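Local coordinates for protein DYNE8 (Micromonospora chersina, PDB 4AMM) that is an iterative polyketide synthase of enediyne biosynthesis, represented here by its acyltransferase domain, which probably loads acyl units for chain extension, at residues Arg199-Gly202 with Glu203-Ala207. Numbering follows the deposited sequence.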
loop_
_atom_site.group_PDB
_atom_site.type_symbol
_atom_site.label_atom_id
_atom_site.label_comp_id
_atom_site.label_asym_id
_atom_site.label_seq_id
_atom_site.Cartn_x
_atom_site.Cartn_y
_atom_site.Cartn_z
ATOM N N ARG A 199 -6.357 17.795 -5.628
ATOM C CA ARG A 199 -7.481 18.642 -5.168
ATOM C C ARG A 199 -8.405 18.758 -6.389
ATOM O O ARG A 199 -9.612 18.628 -6.219
ATOM C CB ARG A 199 -6.944 20.033 -4.817
ATOM C CG ARG A 199 -6.142 20.135 -3.623
ATOM C CD ARG A 199 -5.911 21.672 -3.238
ATOM N NE ARG A 199 -5.018 21.679 -2.091
ATOM C CZ ARG A 199 -5.370 21.244 -0.883
ATOM N NH1 ARG A 199 -6.629 20.826 -0.661
ATOM N NH2 ARG A 199 -4.468 21.251 0.106
ATOM N N ALA A 200 -7.906 18.980 -7.581
ATOM C CA ALA A 200 -8.803 19.157 -8.722
ATOM C C ALA A 200 -9.563 17.849 -9.011
ATOM O O ALA A 200 -10.759 17.873 -9.400
ATOM C CB ALA A 200 -7.973 19.640 -9.957
ATOM N N ARG A 201 -8.884 16.739 -8.879
ATOM C CA ARG A 201 -9.432 15.427 -9.215
ATOM C C ARG A 201 -10.516 15.119 -8.196
ATOM O O ARG A 201 -11.609 14.660 -8.575
ATOM C CB ARG A 201 -8.333 14.371 -9.136
ATOM C CG ARG A 201 -8.743 12.945 -9.568
ATOM C CD ARG A 201 -7.511 12.044 -9.460
ATOM N NE ARG A 201 -7.708 10.701 -10.046
ATOM C CZ ARG A 201 -8.244 9.681 -9.375
ATOM N NH1 ARG A 201 -8.760 9.830 -8.157
ATOM N NH2 ARG A 201 -8.272 8.484 -9.953
ATOM N N GLY A 202 -10.297 15.369 -6.918
ATOM C CA GLY A 202 -11.335 15.114 -5.934
ATOM C C GLY A 202 -12.504 16.038 -6.113
ATOM O O GLY A 202 -13.679 15.581 -6.007
ATOM N N GLU A 203 -12.267 17.292 -6.462
ATOM C CA GLU A 203 -13.423 18.217 -6.738
ATOM C C GLU A 203 -14.215 17.675 -7.951
ATOM O O GLU A 203 -15.470 17.560 -7.882
ATOM C CB GLU A 203 -12.886 19.619 -6.962
ATOM C CG GLU A 203 -13.985 20.663 -7.360
ATOM C CD GLU A 203 -13.419 22.048 -7.794
ATOM O OE1 GLU A 203 -12.884 22.181 -8.916
ATOM O OE2 GLU A 203 -13.489 23.002 -6.991
ATOM N N ALA A 204 -13.517 17.257 -9.013
ATOM C CA ALA A 204 -14.261 16.805 -10.274
ATOM C C ALA A 204 -15.064 15.534 -9.919
ATOM O O ALA A 204 -16.247 15.397 -10.267
ATOM C CB ALA A 204 -13.286 16.533 -11.409
ATOM N N MET A 205 -14.461 14.608 -9.213
ATOM C CA MET A 205 -15.079 13.314 -8.949
ATOM C C MET A 205 -16.196 13.397 -7.917
ATOM O O MET A 205 -17.008 12.482 -7.843
ATOM C CB MET A 205 -14.062 12.292 -8.486
ATOM C CG MET A 205 -13.082 11.934 -9.651
ATOM S SD MET A 205 -11.795 10.801 -9.269
ATOM C CE MET A 205 -12.761 9.332 -9.014
ATOM N N SER A 206 -16.260 14.460 -7.113
ATOM C CA SER A 206 -17.321 14.603 -6.091
ATOM C C SER A 206 -18.653 15.062 -6.710
ATOM O O SER A 206 -19.638 14.846 -6.103
ATOM C CB SER A 206 -16.883 15.635 -5.047
ATOM O OG SER A 206 -16.924 16.954 -5.552
ATOM N N ALA A 207 -18.657 15.585 -7.918
ATOM C CA ALA A 207 -19.927 15.971 -8.622
ATOM C C ALA A 207 -20.862 14.783 -8.685
ATOM O O ALA A 207 -20.416 13.639 -8.890
ATOM C CB ALA A 207 -19.600 16.468 -10.009
HETATM O O HOH W 1 -11.606 20.075 -10.873
#
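Arg201 and Met205 lie one turn apart on helix 191-206, where Met205 N donates to Arg201 O (2.9 Å) in a run of i to i+4 bonds whose last member is weak, Ser206 N reaching Gly202 O at an N-H...O angle of only 130°. The pair illustrates how i to i+4 spacing on a helix sets two side chains side by side, here a thioether over a guanidinium face. With CG opposite the backbone N (chi1 -176°) and the chain extended as far as NE, Arg201 carries its guanidinium well out from the backbone, and Met205 SD lies over one face of it, offset toward the rim, 3.4 Å from Arg201 NH1. The two terminal nitrogens bond oxygen acceptors: Arg201 NH1 to Gln148 OE1 and Arg201 NH2 to Ser176 OG. Because Ser176 occupies the serine position of a GxSxG sequence, the probable nucleophile elbow of this acyltransferase fold, the arginine ties the helix to the likely active site. A leucine at Arg201 would probably leave Gln148 and Ser176 without these donors and Met205 SD without its flat partner. Ser206 folds back: its OG donates to Glu203 O (2.8 Å), from the same face of that carbonyl as Ser206 N. On another side, a water donates to both Ala200 O (2.8 Å) and Glu203 OE1 (3.1 Å), linking backbone and carboxylate. Around this part of helix 191-206, Ala200 and Ala204 pack against helix 283-294, Ser206 meets the start of helix 144-165, and Arg201 and Met205 both touch Leu327 of helix 319-328, before the chain continues toward strand 213-218.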